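OxsB protein (Bacillus megaterium, PDB 5UL3) catalyses the oxidative ring contraction of dAMP to an oxetane aldehyde in oxetanocin A biosynthesis, using cobalamin, a [4Fe-4S] cluster and S-adenosylmethionine. Local coordinates at residues Arg49-Gly54 with Thr60-Glu65; Met86-Ser91 with Tyr112-Leu117; Leu147-Leu152 with Glu286-Ser291; Leu199-Ile204 with Ser211-Gly216. All coordinates share one frame; numbering follows the deposited sequence.

Contact 1 (Arg49-Gly54 with Thr60-Glu65)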
# COMPACT_ATOMS: atom_id res chain seq x y z
N ARG A 49 -0.71 21.12 -36.08
CA ARG A 49 -0.78 20.06 -35.08
C ARG A 49 -1.15 20.67 -33.74
O ARG A 49 -1.08 21.88 -33.54
CB ARG A 49 0.54 19.27 -35.00
CG ARG A 49 1.74 20.04 -34.48
CD ARG A 49 2.98 19.16 -34.50
NE ARG A 49 3.94 19.52 -33.45
CZ ARG A 49 3.99 18.96 -32.24
NH1 ARG A 49 4.90 19.36 -31.36
NH2 ARG A 49 3.12 18.01 -31.90
N ILE A 50 -1.59 19.80 -32.82
CA ILE A 50 -1.93 20.22 -31.47
C ILE A 50 -1.21 19.31 -30.48
O ILE A 50 -0.80 18.20 -30.81
CB ILE A 50 -3.44 20.20 -31.18
CG1 ILE A 50 -4.00 18.79 -31.27
CG2 ILE A 50 -4.19 21.14 -32.12
CD1 ILE A 50 -5.19 18.58 -30.38
N LEU A 51 -1.06 19.83 -29.27
CA LEU A 51 -0.44 19.13 -28.15
C LEU A 51 -1.23 19.50 -26.90
O LEU A 51 -1.51 20.68 -26.67
CB LEU A 51 1.03 19.56 -27.99
CG LEU A 51 1.74 19.16 -26.68
CD1 LEU A 51 1.87 17.67 -26.58
CD2 LEU A 51 3.11 19.83 -26.59
N VAL A 52 -1.60 18.50 -26.10
CA VAL A 52 -2.17 18.74 -24.78
C VAL A 52 -1.13 18.28 -23.75
O VAL A 52 -0.56 17.19 -23.88
CB VAL A 52 -3.50 18.00 -24.56
CG1 VAL A 52 -3.97 18.16 -23.11
CG2 VAL A 52 -4.57 18.58 -25.50
N SER A 53 -0.88 19.11 -22.76
CA SER A 53 -0.02 18.72 -21.63
C SER A 53 -0.61 19.35 -20.38
O SER A 53 -1.69 19.95 -20.41
CB SER A 53 1.43 19.13 -21.89
OG SER A 53 2.29 18.56 -20.89
N GLY A 54 0.12 19.26 -19.26
CA GLY A 54 -0.45 19.68 -17.99
C GLY A 54 -1.44 18.63 -17.52
O GLY A 54 -1.62 17.60 -18.15
N THR A 60 -3.24 22.26 -20.51
CA THR A 60 -2.88 23.29 -21.47
C THR A 60 -2.96 22.71 -22.87
O THR A 60 -2.49 21.60 -23.11
CB THR A 60 -1.44 23.80 -21.23
OG1 THR A 60 -1.31 24.25 -19.89
CG2 THR A 60 -1.12 24.97 -22.18
N LEU A 61 -3.53 23.48 -23.81
CA LEU A 61 -3.56 23.11 -25.22
C LEU A 61 -2.66 24.06 -26.02
O LEU A 61 -2.76 25.28 -25.87
CB LEU A 61 -4.99 23.17 -25.76
CG LEU A 61 -5.14 22.98 -27.26
CD1 LEU A 61 -4.72 21.58 -27.68
CD2 LEU A 61 -6.59 23.25 -27.67
N TYR A 62 -1.78 23.49 -26.83
CA TYR A 62 -1.01 24.23 -27.82
C TYR A 62 -1.59 23.93 -29.19
O TYR A 62 -1.74 22.77 -29.57
CB TYR A 62 0.47 23.85 -27.78
CG TYR A 62 1.08 24.01 -26.42
CD1 TYR A 62 0.97 23.00 -25.46
CD2 TYR A 62 1.76 25.17 -26.08
CE1 TYR A 62 1.53 23.17 -24.18
CE2 TYR A 62 2.31 25.34 -24.82
CZ TYR A 62 2.20 24.34 -23.88
OH TYR A 62 2.75 24.54 -22.64
N VAL A 63 -1.93 24.98 -29.93
CA VAL A 63 -2.35 24.85 -31.32
C VAL A 63 -1.23 25.43 -32.16
O VAL A 63 -0.97 26.63 -32.11
CB VAL A 63 -3.68 25.57 -31.59
CG1 VAL A 63 -4.19 25.21 -33.00
CG2 VAL A 63 -4.71 25.19 -30.53
N ILE A 64 -0.52 24.57 -32.88
CA ILE A 64 0.61 24.99 -33.70
C ILE A 64 0.08 25.26 -35.10
O ILE A 64 -0.18 24.33 -35.86
CB ILE A 64 1.72 23.94 -33.71
CG1 ILE A 64 2.24 23.69 -32.28
CG2 ILE A 64 2.85 24.39 -34.62
CD1 ILE A 64 3.33 22.65 -32.21
N GLU A 65 -0.08 26.54 -35.45
CA GLU A 65 -0.46 26.91 -36.81
C GLU A 65 0.68 26.56 -37.76
O GLU A 65 0.52 25.72 -38.64
CB GLU A 65 -0.80 28.39 -36.92
CG GLU A 65 -2.25 28.70 -36.65
CD GLU A 65 -2.65 30.06 -37.18
OE1 GLU A 65 -2.39 30.33 -38.37
OE2 GLU A 65 -3.21 30.87 -36.40
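Arg49 to Ser53 pair with Thr60 to Ile64 as the two arms of an antiparallel beta hairpin. It forms one side of the four-stranded sheet in the N-terminal part of OxsB, and strand 49-53 is an outermost strand of that sheet. Backbone bonds set the register. Three hydrogen-bonded pairs, Arg49 with Ile64, Leu51 with Tyr62 and Ser53 with Thr60, each exchange two N-H...O bonds. Tyr62 N to Leu51 O is 2.8 Å and almost straight at 176°. Arg49 N to Ile64 O, at 3.3 Å, is the longest of the six. CA-H...O contacts add to them, such as Ile50 CA to Tyr62 O at 3.2 Å.

Apolar side chains meet on both faces. On the face of Ile50, Val52, Leu61 and Val63, Leu61 CD1 reaches Val52 CG2 at 3.7 Å and Ile50 CB at 4.0 Å. Helix 28-39 lies against this face. On the other face Leu51 runs alongside Tyr62, with Leu51 CD2 4.0 Å from Tyr62 CD1. Helix 109-115 covers this part, while Tyr62 OH bonds to Gln151 and Asn82.

The polar end of Arg49 bonds to Tyr112 OH and to the carbonyl of Leu115. Its CG sits between the backbone N and carbonyl carbon (chi1 67°), and the extended chain lies beside Ile64. Ile64 CD1 covers one guanidinium face, 3.4 Å from Arg49 NE.

Contact 2 (Met86-Ser91 with Tyr112-Leu117)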
# COMPACT_ATOMS: atom_id res chain seq x y z
N MET A 86 8.00 28.94 -19.18
CA MET A 86 9.01 29.54 -18.32
C MET A 86 10.41 29.00 -18.63
O MET A 86 11.39 29.76 -18.58
CB MET A 86 8.65 29.31 -16.85
CG MET A 86 9.51 30.11 -15.90
SD MET A 86 8.97 29.86 -14.20
CE MET A 86 7.31 30.53 -14.28
N ARG A 87 10.53 27.71 -18.93
CA ARG A 87 11.82 27.18 -19.34
C ARG A 87 12.27 27.78 -20.67
O ARG A 87 13.47 28.04 -20.87
CB ARG A 87 11.76 25.65 -19.45
CG ARG A 87 11.59 24.96 -18.13
CD ARG A 87 11.75 23.43 -18.26
NE ARG A 87 10.75 22.80 -19.12
CZ ARG A 87 9.59 22.30 -18.69
NH1 ARG A 87 9.25 22.37 -17.40
NH2 ARG A 87 8.77 21.73 -19.56
N TRP A 88 11.33 27.99 -21.59
CA TRP A 88 11.66 28.56 -22.90
C TRP A 88 12.06 30.03 -22.80
O TRP A 88 13.02 30.46 -23.46
CB TRP A 88 10.47 28.37 -23.84
CG TRP A 88 10.45 29.33 -25.00
CD1 TRP A 88 11.27 29.32 -26.10
CD2 TRP A 88 9.56 30.43 -25.17
NE1 TRP A 88 10.93 30.36 -26.94
CE2 TRP A 88 9.88 31.05 -26.38
CE3 TRP A 88 8.50 30.94 -24.40
CZ2 TRP A 88 9.20 32.17 -26.86
CZ3 TRP A 88 7.83 32.05 -24.87
CH2 TRP A 88 8.18 32.66 -26.08
N HIS A 89 11.38 30.81 -21.96
CA HIS A 89 11.62 32.25 -21.87
C HIS A 89 11.21 32.71 -20.47
O HIS A 89 10.03 33.00 -20.22
CB HIS A 89 10.84 32.99 -22.95
CG HIS A 89 11.22 34.44 -23.12
ND1 HIS A 89 11.72 35.22 -22.10
CD2 HIS A 89 11.14 35.24 -24.21
CE1 HIS A 89 11.95 36.44 -22.56
NE2 HIS A 89 11.61 36.48 -23.83
N PRO A 90 12.16 32.81 -19.54
CA PRO A 90 11.80 33.15 -18.15
C PRO A 90 11.18 34.53 -17.99
O PRO A 90 10.61 34.81 -16.92
CB PRO A 90 13.15 33.06 -17.41
CG PRO A 90 13.98 32.17 -18.26
CD PRO A 90 13.58 32.43 -19.68
N SER A 91 11.27 35.41 -18.97
CA SER A 91 10.65 36.73 -18.87
C SER A 91 9.69 37.00 -20.01
O SER A 91 9.58 38.13 -20.48
CB SER A 91 11.70 37.84 -18.84
OG SER A 91 12.54 37.75 -17.71
N TYR A 112 9.00 25.86 -30.62
CA TYR A 112 8.59 24.60 -31.23
C TYR A 112 9.39 23.43 -30.68
O TYR A 112 8.82 22.37 -30.39
CB TYR A 112 8.72 24.67 -32.76
CG TYR A 112 7.94 23.58 -33.48
CD1 TYR A 112 8.36 22.25 -33.45
CD2 TYR A 112 6.78 23.88 -34.18
CE1 TYR A 112 7.65 21.26 -34.10
CE2 TYR A 112 6.06 22.89 -34.84
CZ TYR A 112 6.50 21.58 -34.80
OH TYR A 112 5.79 20.60 -35.45
N GLU A 113 10.70 23.61 -30.52
CA GLU A 113 11.53 22.54 -29.99
C GLU A 113 11.09 22.14 -28.59
O GLU A 113 11.08 20.95 -28.26
CB GLU A 113 13.00 22.98 -30.00
CG GLU A 113 13.51 23.41 -31.39
CD GLU A 113 14.80 24.23 -31.34
OE1 GLU A 113 15.63 24.02 -30.43
OE2 GLU A 113 14.98 25.10 -32.23
N HIS A 114 10.72 23.13 -27.76
CA HIS A 114 10.23 22.81 -26.42
C HIS A 114 8.95 21.99 -26.49
O HIS A 114 8.67 21.21 -25.57
CB HIS A 114 10.02 24.08 -25.60
CG HIS A 114 11.30 24.76 -25.19
ND1 HIS A 114 11.85 24.61 -23.93
CD2 HIS A 114 12.14 25.57 -25.87
CE1 HIS A 114 12.97 25.30 -23.85
NE2 HIS A 114 13.17 25.89 -25.01
N LEU A 115 8.16 22.14 -27.56
CA LEU A 115 6.89 21.43 -27.67
C LEU A 115 7.03 20.04 -28.25
O LEU A 115 6.03 19.31 -28.31
CB LEU A 115 5.90 22.23 -28.52
CG LEU A 115 5.47 23.54 -27.87
CD1 LEU A 115 4.56 24.31 -28.83
CD2 LEU A 115 4.74 23.21 -26.57
N GLU A 116 8.23 19.65 -28.69
CA GLU A 116 8.49 18.30 -29.17
C GLU A 116 8.83 17.42 -27.97
O GLU A 116 9.98 17.08 -27.70
CB GLU A 116 9.61 18.31 -30.21
CG GLU A 116 9.22 19.08 -31.48
CD GLU A 116 10.15 18.80 -32.66
OE1 GLU A 116 9.66 18.82 -33.81
OE2 GLU A 116 11.35 18.57 -32.44
N LEU A 117 7.79 17.09 -27.21
CA LEU A 117 7.97 16.34 -25.97
C LEU A 117 8.36 14.89 -26.28
O LEU A 117 7.79 14.27 -27.19
CB LEU A 117 6.68 16.37 -25.14
CG LEU A 117 6.17 17.74 -24.68
CD1 LEU A 117 4.99 17.55 -23.74
CD2 LEU A 117 7.28 18.49 -23.98
O HOH W 1 11.40 22.60 -21.92
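Trp88 and His114 make the direct side-chain contact here. The first interaction is CH-pi. Trp88 CB sits over the centre of the His114 imidazole, 3.7 Å from the ring centroid and 5° off its normal. Trp88 CA lies over the same ring, 3.6 Å from His114 CE1.

The second is aromatic. The edge of the Trp88 indole is turned toward the His114 face in an offset edge-to-face pair. The planes stand at 73°, and the centroid of the five-membered indole ring is 5.3 Å from that of the imidazole. Trp88 CG is anti to its backbone N (chi1 157°), which brings Trp88 CD1 within 3.9 Å of His114 CD2. Beyond CD1 the indole turns to Phe105, which it meets edge-to-face.

The contact joins the last turns of two short helices, 83-88 and 109-115, at the surface of the N-terminal domain. Leu84, one turn before Trp88, also touches His114.

The third interaction runs through water. One water accepts from Arg87 NE at 2.9 Å, in the guanidinium plane, and also bonds to His114 ND1 at 2.9 Å. Arg87 NH1 has its own partner, the carbonyl O of Glu150.

Contact 3 (Leu147-Leu152 with Glu286-Ser291). With EDO (1,2-ethanediol), chain N.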
# COMPACT_ATOMS: atom_id res chain seq x y z
N LEU A 147 5.21 14.34 -14.42
CA LEU A 147 5.75 14.69 -15.74
C LEU A 147 4.77 15.54 -16.55
O LEU A 147 5.19 16.46 -17.27
CB LEU A 147 6.11 13.42 -16.51
CG LEU A 147 7.28 12.62 -15.94
CD1 LEU A 147 7.47 11.31 -16.73
CD2 LEU A 147 8.58 13.43 -15.93
N ARG A 148 3.47 15.23 -16.46
CA ARG A 148 2.49 16.04 -17.19
C ARG A 148 2.39 17.45 -16.63
O ARG A 148 2.31 18.42 -17.40
CB ARG A 148 1.11 15.35 -17.18
CG ARG A 148 1.10 14.06 -17.98
CD ARG A 148 -0.26 13.37 -17.92
NE ARG A 148 -0.29 12.18 -18.77
CZ ARG A 148 -1.21 11.23 -18.67
NH1 ARG A 148 -2.17 11.32 -17.75
NH2 ARG A 148 -1.17 10.18 -19.47
N LYS A 149 2.39 17.59 -15.30
CA LYS A 149 2.27 18.92 -14.73
C LYS A 149 3.48 19.78 -15.06
O LYS A 149 3.34 20.97 -15.36
CB LYS A 149 2.07 18.85 -13.21
CG LYS A 149 1.95 20.24 -12.57
CD LYS A 149 1.65 20.14 -11.05
CE LYS A 149 1.37 21.54 -10.45
NZ LYS A 149 0.39 21.47 -9.30
N GLU A 150 4.67 19.19 -15.05
CA GLU A 150 5.87 19.91 -15.48
C GLU A 150 5.97 20.05 -17.01
O GLU A 150 6.88 20.73 -17.50
CB GLU A 150 7.11 19.19 -14.95
CG GLU A 150 7.26 19.28 -13.44
CD GLU A 150 7.67 20.67 -12.96
OE1 GLU A 150 8.24 21.45 -13.76
OE2 GLU A 150 7.41 20.97 -11.78
N GLN A 151 5.05 19.42 -17.73
CA GLN A 151 5.01 19.39 -19.19
C GLN A 151 6.35 18.95 -19.76
O GLN A 151 6.90 19.56 -20.68
CB GLN A 151 4.56 20.75 -19.76
CG GLN A 151 3.27 21.24 -19.09
CD GLN A 151 2.54 22.34 -19.87
OE1 GLN A 151 2.83 22.58 -21.04
NE2 GLN A 151 1.62 23.02 -19.21
N LEU A 152 6.87 17.85 -19.21
CA LEU A 152 8.16 17.31 -19.61
C LEU A 152 8.06 16.20 -20.65
O LEU A 152 9.03 15.98 -21.38
CB LEU A 152 8.92 16.79 -18.38
CG LEU A 152 9.37 17.85 -17.36
CD1 LEU A 152 9.90 17.18 -16.10
CD2 LEU A 152 10.41 18.80 -17.94
N GLU A 286 4.95 19.50 -5.63
CA GLU A 286 5.30 19.18 -7.01
C GLU A 286 4.62 17.93 -7.54
O GLU A 286 4.67 17.70 -8.74
CB GLU A 286 6.82 19.03 -7.15
CG GLU A 286 7.52 20.36 -6.86
CD GLU A 286 9.01 20.32 -7.10
OE1 GLU A 286 9.50 19.32 -7.65
OE2 GLU A 286 9.69 21.30 -6.74
N VAL A 287 3.99 17.13 -6.68
CA VAL A 287 3.39 15.88 -7.14
C VAL A 287 1.87 16.06 -7.07
O VAL A 287 1.30 16.15 -5.97
CB VAL A 287 3.85 14.67 -6.31
CG1 VAL A 287 3.18 13.41 -6.81
CG2 VAL A 287 5.37 14.51 -6.44
N PRO A 288 1.19 16.17 -8.22
CA PRO A 288 -0.25 16.43 -8.20
C PRO A 288 -1.05 15.14 -8.13
O PRO A 288 -0.48 14.05 -8.01
CB PRO A 288 -0.49 17.15 -9.54
CG PRO A 288 0.50 16.44 -10.47
CD PRO A 288 1.71 16.06 -9.59
N THR A 289 -2.37 15.27 -8.21
CA THR A 289 -3.30 14.14 -8.35
C THR A 289 -2.72 13.04 -9.23
O THR A 289 -2.25 13.33 -10.33
CB THR A 289 -4.61 14.64 -8.97
OG1 THR A 289 -5.10 15.76 -8.22
CG2 THR A 289 -5.67 13.50 -9.02
N PRO A 290 -2.71 11.77 -8.80
CA PRO A 290 -2.24 10.71 -9.69
C PRO A 290 -3.04 10.71 -10.99
O PRO A 290 -4.22 11.05 -11.02
CB PRO A 290 -2.52 9.42 -8.90
CG PRO A 290 -3.55 9.81 -7.91
CD PRO A 290 -3.24 11.22 -7.54
N SER A 291 -2.37 10.30 -12.07
CA SER A 291 -3.04 10.24 -13.36
C SER A 291 -4.14 9.18 -13.30
O SER A 291 -3.98 8.14 -12.66
CB SER A 291 -2.04 9.90 -14.46
OG SER A 291 -1.10 10.98 -14.61
C1 EDO N . 9.23 23.54 -9.90
O1 EDO N . 7.99 22.84 -9.74
C2 EDO N . 9.10 24.45 -11.11
O2 EDO N . 8.44 23.75 -12.18
O HOH W 2 10.00 19.60 -10.28
O HOH W 3 5.20 20.35 -10.38
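Lys149 lays CB and CD against the CG corner of the Pro288 ring, the two side chains running antiparallel alongside each other. Lys149 CD is 3.9 Å from Pro288 CG, and Lys149 CB touches the same ring carbon. Lys149 CG is anti to the backbone N (chi1 180°), which carries the chain out across the proline. Glu55 borders both residues.

Arg148 extends toward Ser291. Arg148 NH1 comes 3.3 Å from Ser291 OG, but the angle is too poor for a hydrogen bond. Both side chains have stronger partners: Arg148 forms a salt bridge through NH2 to Asp293, and Ser291 OG bonds to Ser144 OG.

The end of helix 138-149 in the cobalamin-binding Rossmann domain thus meets the loop between helices 283-286 and 295-300. A Schellman motif closes that helix end at Gln151, which has positive phi.

Glu150 and Glu286 meet through water. One water donates to Glu150 OE2 at 2.7 Å and to Glu286 O at 3.2 Å. Another donates to Glu286 OE1 at 2.7 Å and weakly to Glu150 OE2. An ethanediol, probably from the crystallisation liquor, donates to both Glu150 oxygens. Glu150 OE2 and Glu286 OE1 are 4.9 Å apart, and the one water that bonds both carboxylates may ease repulsion between the like charges.

Contact 4 (Leu199-Ile204 with Ser211-Gly216)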
# COMPACT_ATOMS: atom_id res chain seq x y z
N LEU A 199 11.88 -9.32 -23.93
CA LEU A 199 11.19 -8.96 -25.16
C LEU A 199 11.48 -7.52 -25.58
O LEU A 199 11.57 -7.22 -26.78
CB LEU A 199 9.69 -9.16 -24.98
CG LEU A 199 9.25 -10.61 -25.07
CD1 LEU A 199 7.91 -10.76 -24.40
CD2 LEU A 199 9.18 -10.99 -26.54
N ILE A 200 11.58 -6.60 -24.61
CA ILE A 200 11.92 -5.22 -24.94
C ILE A 200 13.28 -5.16 -25.61
O ILE A 200 13.45 -4.50 -26.64
CB ILE A 200 11.89 -4.34 -23.67
CG1 ILE A 200 10.45 -4.14 -23.21
CG2 ILE A 200 12.58 -3.00 -23.95
CD1 ILE A 200 10.35 -3.47 -21.83
N TYR A 201 14.29 -5.81 -25.01
CA TYR A 201 15.63 -5.73 -25.57
C TYR A 201 15.74 -6.50 -26.89
O TYR A 201 16.47 -6.07 -27.79
CB TYR A 201 16.67 -6.24 -24.58
CG TYR A 201 16.99 -5.23 -23.50
CD1 TYR A 201 17.73 -4.09 -23.78
CD2 TYR A 201 16.56 -5.42 -22.19
CE1 TYR A 201 18.02 -3.16 -22.80
CE2 TYR A 201 16.85 -4.50 -21.21
CZ TYR A 201 17.58 -3.37 -21.52
OH TYR A 201 17.88 -2.43 -20.55
N SER A 202 15.01 -7.62 -27.03
CA SER A 202 15.05 -8.29 -28.33
C SER A 202 14.45 -7.42 -29.43
O SER A 202 14.93 -7.46 -30.57
CB SER A 202 14.36 -9.66 -28.26
OG SER A 202 12.98 -9.58 -27.95
N HIS A 203 13.46 -6.58 -29.11
CA HIS A 203 12.92 -5.68 -30.12
C HIS A 203 13.79 -4.45 -30.33
O HIS A 203 13.82 -3.91 -31.44
CB HIS A 203 11.50 -5.27 -29.75
CG HIS A 203 10.48 -6.33 -30.06
ND1 HIS A 203 10.24 -7.40 -29.23
CD2 HIS A 203 9.69 -6.50 -31.14
CE1 HIS A 203 9.32 -8.18 -29.77
NE2 HIS A 203 8.96 -7.65 -30.93
N ILE A 204 14.50 -3.98 -29.30
CA ILE A 204 15.50 -2.95 -29.54
C ILE A 204 16.56 -3.48 -30.49
O ILE A 204 16.95 -2.81 -31.46
CB ILE A 204 16.13 -2.48 -28.22
CG1 ILE A 204 15.14 -1.65 -27.40
CG2 ILE A 204 17.40 -1.67 -28.49
CD1 ILE A 204 15.69 -1.25 -26.03
N SER A 211 14.83 3.00 -27.03
CA SER A 211 14.40 3.62 -25.78
C SER A 211 15.47 3.45 -24.72
O SER A 211 16.18 2.44 -24.66
CB SER A 211 13.09 3.00 -25.27
OG SER A 211 12.09 2.93 -26.27
N ILE A 212 15.57 4.48 -23.87
CA ILE A 212 16.16 4.31 -22.55
C ILE A 212 15.24 3.41 -21.73
O ILE A 212 14.03 3.66 -21.65
CB ILE A 212 16.32 5.67 -21.87
CG1 ILE A 212 17.24 6.58 -22.68
CG2 ILE A 212 16.84 5.49 -20.41
CD1 ILE A 212 17.25 8.02 -22.16
N ILE A 213 15.80 2.37 -21.12
CA ILE A 213 15.04 1.42 -20.32
C ILE A 213 15.39 1.64 -18.85
O ILE A 213 16.58 1.68 -18.49
CB ILE A 213 15.34 -0.03 -20.72
CG1 ILE A 213 15.21 -0.20 -22.24
CG2 ILE A 213 14.38 -0.98 -20.02
CD1 ILE A 213 13.83 0.10 -22.77
N THR A 214 14.37 1.76 -18.00
CA THR A 214 14.61 1.89 -16.57
C THR A 214 13.61 1.02 -15.81
O THR A 214 12.51 0.74 -16.30
CB THR A 214 14.55 3.37 -16.13
OG1 THR A 214 14.78 3.48 -14.71
CG2 THR A 214 13.22 4.03 -16.46
N VAL A 215 14.00 0.56 -14.62
CA VAL A 215 13.06 -0.13 -13.74
C VAL A 215 13.13 0.57 -12.39
O VAL A 215 14.16 1.14 -12.03
CB VAL A 215 13.35 -1.64 -13.57
CG1 VAL A 215 13.04 -2.43 -14.88
CG2 VAL A 215 14.78 -1.87 -13.10
N GLY A 216 12.02 0.53 -11.66
CA GLY A 216 11.97 1.16 -10.35
C GLY A 216 11.15 0.33 -9.38
O GLY A 216 10.75 -0.80 -9.71
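The Tyr201 ring meets Ile213 obliquely, and the ring of Tyr231 meets the Tyr201 ring, their planes about 15° apart. Tyr201 CZ is 4.0 Å from Ile213 CG1, and Tyr201 OH reaches Ile213 CB at 3.5 Å. The other flat group, the His203 imidazole, is turned back onto its own helix. Leu199 O lies at the ring edge, in plane, 2.8 Å from His203 ND1, which donates to it.

Helix 190-205 and strand 212-216 are the second and third elements of a beta-alpha-beta unit that starts with strand 180-184. This unit belongs to the Rossmann fold that houses cobalamin. Helix and strand segments run antiparallel, at 172°, with their axes 10.9 Å apart.

Ile213 carries most of the packing from the strand. It is buried and its CB points at the helix, and residues one turn apart on the helix close on it. Ile200 lies alongside it, head to tail, with Ile200 CG2 3.5 Å from Ile213 CD1. Ile204 meets it tip to tip, Ile204 CD1 lying 4.0 Å from Ile213 CG1. Ile181 of strand 180-184 touches both Ile200 and Ile213, and Leu173 of helix 166-176 also borders Ile200. Thr214, whose CB points away from the helix, touches the cobalamin, as does Gly216.

Leu199 O accepts from His203 N as well as His203 ND1, and also from Ser202 OG, 3.0 Å away above the carbonyl plane and off the lone pairs.

How the contacts relate
From the N terminus, contact 1 closes the short loop of a hairpin. Contact 2 follows in series and closes a loop of 20 residues that includes strand 102-106, the far edge of the same sheet. The two touch where the Arg49 side chain meets the end of helix 109-115. Contact 3 closes a much longer loop of 133 residues, bringing the end of helix 138-149 to the segment 286-291. Contact 4 falls wholly within that loop, in the Rossmann fold, about 24 Å from contact 3 between centres. Segment 147-152 touches contacts 1 and 2 as well, through Gln151 and Glu150, tying the N-terminal sheet and helices to the cobalamin domain.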